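Local coordinates for protein arylalkylamine N-Acetyltransferase like 5b (PDB 4FD4) that probably transfers acyl groups from acetyl-CoA or long-chain acyl-CoA to the amino group of arylalkylamines such as serotonin and dopamine, at residues I7-A12 against T60-E65; R21-R26 against I73-A78. All coordinates share one frame; numbering follows the deposited sequence.

Interaction 1 of 2, residues I7-A12 against T60-E65; sequences IVLRVA and TVVVAE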
loop_
_atom_site.group_PDB
_atom_site.type_symbol
_atom_site.label_atom_id
_atom_site.label_comp_id
_atom_site.label_asym_id
_atom_site.label_seq_id
_atom_site.Cartn_x
_atom_site.Cartn_y
_atom_site.Cartn_z
ATOM N N ILE A 7 8.477 20.755 -6.323
ATOM C CA ILE A 7 8.315 19.302 -6.338
ATOM C C ILE A 7 7.316 18.866 -7.412
ATOM O O ILE A 7 6.220 19.421 -7.497
ATOM C CB ILE A 7 7.883 18.781 -4.951
ATOM C CG1 ILE A 7 9.021 18.966 -3.944
ATOM C CG2 ILE A 7 7.476 17.312 -5.017
ATOM C CD1 ILE A 7 10.351 18.391 -4.404
ATOM N N VAL A 8 7.702 17.892 -8.238
ATOM C CA VAL A 8 6.852 17.424 -9.340
ATOM C C VAL A 8 6.156 16.111 -8.980
ATOM O O VAL A 8 6.808 15.182 -8.524
ATOM C CB VAL A 8 7.686 17.156 -10.596
ATOM C CG1 VAL A 8 6.808 16.572 -11.711
ATOM C CG2 VAL A 8 8.396 18.421 -11.066
ATOM N N LEU A 9 4.848 16.020 -9.193
ATOM C CA LEU A 9 4.176 14.727 -9.057
ATOM C C LEU A 9 3.872 14.187 -10.441
ATOM O O LEU A 9 3.369 14.925 -11.290
ATOM C CB LEU A 9 2.861 14.865 -8.294
ATOM C CG LEU A 9 2.846 15.098 -6.783
ATOM C CD1 LEU A 9 2.627 13.808 -6.042
ATOM C CD2 LEU A 9 4.086 15.832 -6.282
ATOM N N ARG A 10 4.155 12.906 -10.673
ATOM C CA ARG A 10 3.813 12.308 -11.961
ATOM C C ARG A 10 3.839 10.792 -11.894
ATOM O O ARG A 10 4.309 10.219 -10.924
ATOM C CB ARG A 10 4.788 12.771 -13.034
ATOM C CG ARG A 10 6.235 12.386 -12.705
ATOM C CD ARG A 10 7.185 12.942 -13.719
ATOM N NE ARG A 10 8.581 12.630 -13.398
ATOM C CZ ARG A 10 9.166 11.461 -13.635
ATOM N NH1 ARG A 10 8.485 10.454 -14.188
ATOM N NH2 ARG A 10 10.438 11.297 -13.303
ATOM N N VAL A 11 3.353 10.143 -12.942
ATOM C CA VAL A 11 3.392 8.690 -13.011
ATOM C C VAL A 11 4.811 8.235 -13.390
ATOM O O VAL A 11 5.473 8.864 -14.226
ATOM C CB VAL A 11 2.303 8.172 -14.002
ATOM C CG1 VAL A 11 2.551 6.726 -14.394
ATOM C CG2 VAL A 11 0.898 8.330 -13.377
ATOM N N ALA A 12 5.296 7.176 -12.745
ATOM C CA ALA A 12 6.626 6.643 -13.058
ATOM C C ALA A 12 6.601 5.905 -14.400
ATOM O O ALA A 12 5.643 5.197 -14.695
ATOM C CB ALA A 12 7.098 5.717 -11.953
ATOM N N THR A 60 0.390 2.964 -12.708
ATOM C CA THR A 60 -0.305 3.364 -11.477
ATOM C C THR A 60 0.664 3.556 -10.290
ATOM O O THR A 60 0.281 3.459 -9.113
ATOM C CB THR A 60 -1.442 2.387 -11.143
ATOM O OG1 THR A 60 -0.910 1.065 -11.015
ATOM C CG2 THR A 60 -2.472 2.386 -12.263
ATOM N N VAL A 61 1.923 3.816 -10.627
ATOM C CA VAL A 61 2.930 4.199 -9.648
ATOM C C VAL A 61 3.187 5.688 -9.794
ATOM O O VAL A 61 3.590 6.158 -10.859
ATOM C CB VAL A 61 4.232 3.386 -9.816
ATOM C CG1 VAL A 61 5.337 3.946 -8.944
ATOM C CG2 VAL A 61 3.978 1.922 -9.468
ATOM N N VAL A 62 2.907 6.435 -8.732
ATOM C CA VAL A 62 3.078 7.877 -8.760
ATOM C C VAL A 62 4.289 8.248 -7.914
ATOM O O VAL A 62 4.468 7.731 -6.814
ATOM C CB VAL A 62 1.860 8.634 -8.203
ATOM C CG1 VAL A 62 2.122 10.144 -8.233
ATOM C CG2 VAL A 62 0.598 8.298 -8.982
ATOM N N VAL A 63 5.113 9.152 -8.428
ATOM C CA VAL A 63 6.290 9.568 -7.710
ATOM C C VAL A 63 6.232 11.066 -7.504
ATOM O O VAL A 63 5.623 11.813 -8.302
ATOM C CB VAL A 63 7.581 9.181 -8.439
ATOM C CG1 VAL A 63 7.795 7.661 -8.397
ATOM C CG2 VAL A 63 7.542 9.688 -9.871
ATOM N N ALA A 64 6.828 11.470 -6.393
ATOM C CA ALA A 64 7.086 12.875 -6.100
ATOM C C ALA A 64 8.593 13.027 -6.251
ATOM O O ALA A 64 9.385 12.299 -5.614
ATOM C CB ALA A 64 6.649 13.218 -4.687
ATOM N N GLU A 65 8.973 13.970 -7.110
ATOM C CA GLU A 65 10.344 14.137 -7.569
ATOM C C GLU A 65 10.841 15.548 -7.249
ATOM O O GLU A 65 10.119 16.530 -7.424
ATOM C CB GLU A 65 10.367 13.916 -9.086
ATOM C CG GLU A 65 11.705 14.069 -9.786
ATOM C CD GLU A 65 11.589 13.840 -11.297
ATOM O OE1 GLU A 65 12.526 13.266 -11.896
ATOM O OE2 GLU A 65 10.555 14.230 -11.886
HETATM O O HOH W 1 3.781 3.718 -13.254
#
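Arg10 reaches over Val63 to Glu65, two residues along the neighbouring antiparallel strand. Its CG sits between the backbone N and the carbonyl carbon (chi1 60°), and from there the extended chain carries the guanidinium to the carboxylate. Arg10 NE donates to Glu65 OE2 at 3.0 Å and Arg10 NH2 to Glu65 OE1 at 3.2 Å, a side-on salt bridge. The carboxylate is turned 56° from the guanidinium plane, and both oxygens are met from above. Val63 fills the hollow under the arm: its CG2 lies 4.1 Å from Arg10 CG and over one guanidinium face, while its CG1 touches Ala12 CB. On the opposite face of the sheet, with Leu9 and Val62, the small Ala64 makes a dip into which Leu9 CD2 settles, 4.0 Å from Ala64 CB, with Ile7 CG2 alongside. Val8–Glu65 and Arg10–Val63 are the hydrogen-bonded pairs; Ala12 N bonds Val61 O at 2.7 Å. This is the antiparallel edge of the GNAT fold's central mixed sheet, strand 7-11 lying outermost. Helix 143-158 packs on Leu9 through Leu147 and Phe150; across the sheet, Phe72 of strand 71-81 adjoins Arg10 and Val63, Val20 of helix 17-28 touches Ala12, and Arg10 NH2 also salt-bridges Glu16.

Interaction 2 of 2, residues R21-R26 against I73-A78; sequences REILHR and IGVSIA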
loop_
_atom_site.group_PDB
_atom_site.type_symbol
_atom_site.label_atom_id
_atom_site.label_comp_id
_atom_site.label_asym_id
_atom_site.label_seq_id
_atom_site.Cartn_x
_atom_site.Cartn_y
_atom_site.Cartn_z
ATOM N N ARG A 21 12.560 1.367 -7.457
ATOM C CA ARG A 21 13.109 0.384 -6.537
ATOM C C ARG A 21 13.844 1.147 -5.433
ATOM O O ARG A 21 13.643 0.894 -4.223
ATOM C CB ARG A 21 14.048 -0.595 -7.275
ATOM C CG ARG A 21 14.374 -1.886 -6.505
ATOM C CD ARG A 21 15.607 -2.621 -7.076
ATOM N NE ARG A 21 15.433 -3.060 -8.460
ATOM C CZ ARG A 21 14.914 -4.234 -8.824
ATOM N NH1 ARG A 21 14.509 -5.101 -7.902
ATOM N NH2 ARG A 21 14.797 -4.544 -10.113
ATOM N N GLU A 22 14.704 2.073 -5.792
ATOM C CA GLU A 22 15.490 2.760 -4.778
ATOM C C GLU A 22 14.638 3.483 -3.783
ATOM O O GLU A 22 14.917 3.397 -2.632
ATOM C CB GLU A 22 16.499 3.744 -5.347
ATOM C CG GLU A 22 17.443 4.350 -4.279
ATOM C CD GLU A 22 16.901 5.611 -3.518
ATOM O OE1 GLU A 22 16.133 6.421 -4.062
ATOM O OE2 GLU A 22 17.297 5.816 -2.364
ATOM N N ILE A 23 13.619 4.217 -4.233
ATOM C CA ILE A 23 12.861 4.966 -3.247
ATOM C C ILE A 23 12.179 3.983 -2.292
ATOM O O ILE A 23 12.110 4.223 -1.071
ATOM C CB ILE A 23 11.893 6.022 -3.883
ATOM C CG1 ILE A 23 11.193 6.846 -2.795
ATOM C CG2 ILE A 23 10.925 5.374 -4.857
ATOM C CD1 ILE A 23 12.058 7.951 -2.212
ATOM N N LEU A 24 11.742 2.835 -2.822
ATOM C CA LEU A 24 11.087 1.862 -1.955
ATOM C C LEU A 24 12.078 1.358 -0.913
ATOM O O LEU A 24 11.747 1.236 0.265
ATOM C CB LEU A 24 10.510 0.676 -2.754
ATOM C CG LEU A 24 9.270 0.959 -3.608
ATOM C CD1 LEU A 24 8.915 -0.291 -4.436
ATOM C CD2 LEU A 24 8.076 1.401 -2.756
ATOM N N HIS A 25 13.297 1.073 -1.345
ATOM C CA HIS A 25 14.310 0.591 -0.405
ATOM C C HIS A 25 14.542 1.647 0.677
ATOM O O HIS A 25 14.773 1.313 1.834
ATOM C CB HIS A 25 15.641 0.371 -1.127
ATOM C CG HIS A 25 15.843 -1.012 -1.660
ATOM N ND1 HIS A 25 16.839 -1.848 -1.186
ATOM C CD2 HIS A 25 15.223 -1.691 -2.649
ATOM C CE1 HIS A 25 16.804 -2.985 -1.854
ATOM N NE2 HIS A 25 15.834 -2.922 -2.749
ATOM N N ARG A 26 14.476 2.922 0.300
ATOM C CA ARG A 26 15.034 3.974 1.170
ATOM C C ARG A 26 14.050 4.472 2.217
ATOM O O ARG A 26 14.396 4.617 3.388
ATOM C CB ARG A 26 15.544 5.156 0.328
ATOM C CG ARG A 26 16.500 6.099 1.069
ATOM C CD ARG A 26 16.945 7.267 0.190
ATOM N NE ARG A 26 15.947 8.336 0.155
ATOM C CZ ARG A 26 15.495 8.918 -0.953
ATOM N NH1 ARG A 26 14.580 9.890 -0.876
ATOM N NH2 ARG A 26 15.949 8.535 -2.141
ATOM N N ILE A 73 11.361 11.577 -3.982
ATOM C CA ILE A 73 11.251 11.834 -2.555
ATOM C C ILE A 73 9.901 11.381 -2.025
ATOM O O ILE A 73 9.587 11.555 -0.844
ATOM C CB ILE A 73 11.434 13.330 -2.236
ATOM C CG1 ILE A 73 10.396 14.147 -3.006
ATOM C CG2 ILE A 73 12.846 13.768 -2.591
ATOM C CD1 ILE A 73 10.313 15.592 -2.577
ATOM N N GLY A 74 9.080 10.826 -2.909
ATOM C CA GLY A 74 7.857 10.197 -2.442
ATOM C C GLY A 74 7.370 9.195 -3.470
ATOM O O GLY A 74 7.732 9.294 -4.646
ATOM N N VAL A 75 6.554 8.242 -3.044
ATOM C CA VAL A 75 6.030 7.255 -4.001
ATOM C C VAL A 75 4.713 6.693 -3.491
ATOM O O VAL A 75 4.499 6.583 -2.281
ATOM C CB VAL A 75 7.050 6.122 -4.256
ATOM C CG1 VAL A 75 7.402 5.428 -2.930
ATOM C CG2 VAL A 75 6.518 5.065 -5.317
ATOM N N SER A 76 3.809 6.382 -4.417
ATOM C CA SER A 76 2.553 5.731 -4.078
ATOM C C SER A 76 2.267 4.673 -5.130
ATOM O O SER A 76 2.339 4.937 -6.328
ATOM C CB SER A 76 1.394 6.718 -4.016
ATOM O OG SER A 76 0.182 6.017 -3.732
ATOM N N ILE A 77 1.930 3.482 -4.675
ATOM C CA ILE A 77 1.672 2.390 -5.600
ATOM C C ILE A 77 0.262 1.876 -5.374
ATOM O O ILE A 77 -0.147 1.590 -4.239
ATOM C CB ILE A 77 2.718 1.280 -5.460
ATOM C CG1 ILE A 77 4.109 1.876 -5.723
ATOM C CG2 ILE A 77 2.416 0.123 -6.420
ATOM C CD1 ILE A 77 5.209 0.869 -5.832
ATOM N N ALA A 78 -0.491 1.802 -6.465
ATOM C CA ALA A 78 -1.893 1.389 -6.400
ATOM C C ALA A 78 -2.180 0.434 -7.559
ATOM O O ALA A 78 -1.423 0.374 -8.527
ATOM C CB ALA A 78 -2.789 2.595 -6.485
#
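Ile23 and Val75 bury the most surface here, followed by Leu24, and all three meet through hydrocarbon alone. The side chains of Ile23 and Val75 run past each other in opposite directions, Ile23 CG2 coming to 4.0 Å from Val75 CB. In Ile23, CG1 anti to the backbone N (chi1 -176°) and a chi2 of 79° bring CD1 over the start of the strand segment, 4.0 Å from Ile73 CA. One branch of Val75 does most of the work: CG1 is wedged between Ile23 and Leu24, with Leu24 CD2 4.1 Å away and the two side chains crossing at about a right angle. The other methyl of Leu24, CD1, reaches Ile77 CD1 at 4.1 Å. In this GNAT fold, helix 17-28 thus lies across the sheet, its short segment running at 101° to strand 73-78, on the face to which Val75 and Ile77 point. A classic beta bulge sets Ile73 and Gly74 together opposite Ala64 of strand 61-66; the CB of Ile73 points away from the helix, and Ile23 packs on its backbone instead. Beside it, Arg26 brings the edge of its guanidinium to Ile73 CA. Arg26 NH2 makes a salt bridge to Glu22, one turn back, donating to the syn lone pair of Glu22 OE2 at 3.0 Å. Arg26 NH1 hydrogen-bonds Phe72 O and forms a salt bridge with Asp135.

How the interactions relate
Interactions 1 and 2 lie side by side, their centres about 10 Å apart, and share one sheet: strand 61-66, which pairs with 7-11 in interaction 1, also pairs with strand 71-81, which carries interaction 2. Ala64 O and Ile73 N, 2.7 Å apart, probably bond at the beta bulge, and Thr60 OG1 hydrogen-bonds Ala78 O at 2.6 Å at the other end. The side chains of Ile7 and Ile73 touch, reaching past strand 61-66. Along the chain the contacts interlock: strand 7-11 leads into helix 17-28, and strand 61-66 into 71-81, so interaction 1 pairs the strands that come first and interaction 2 the elements that follow them.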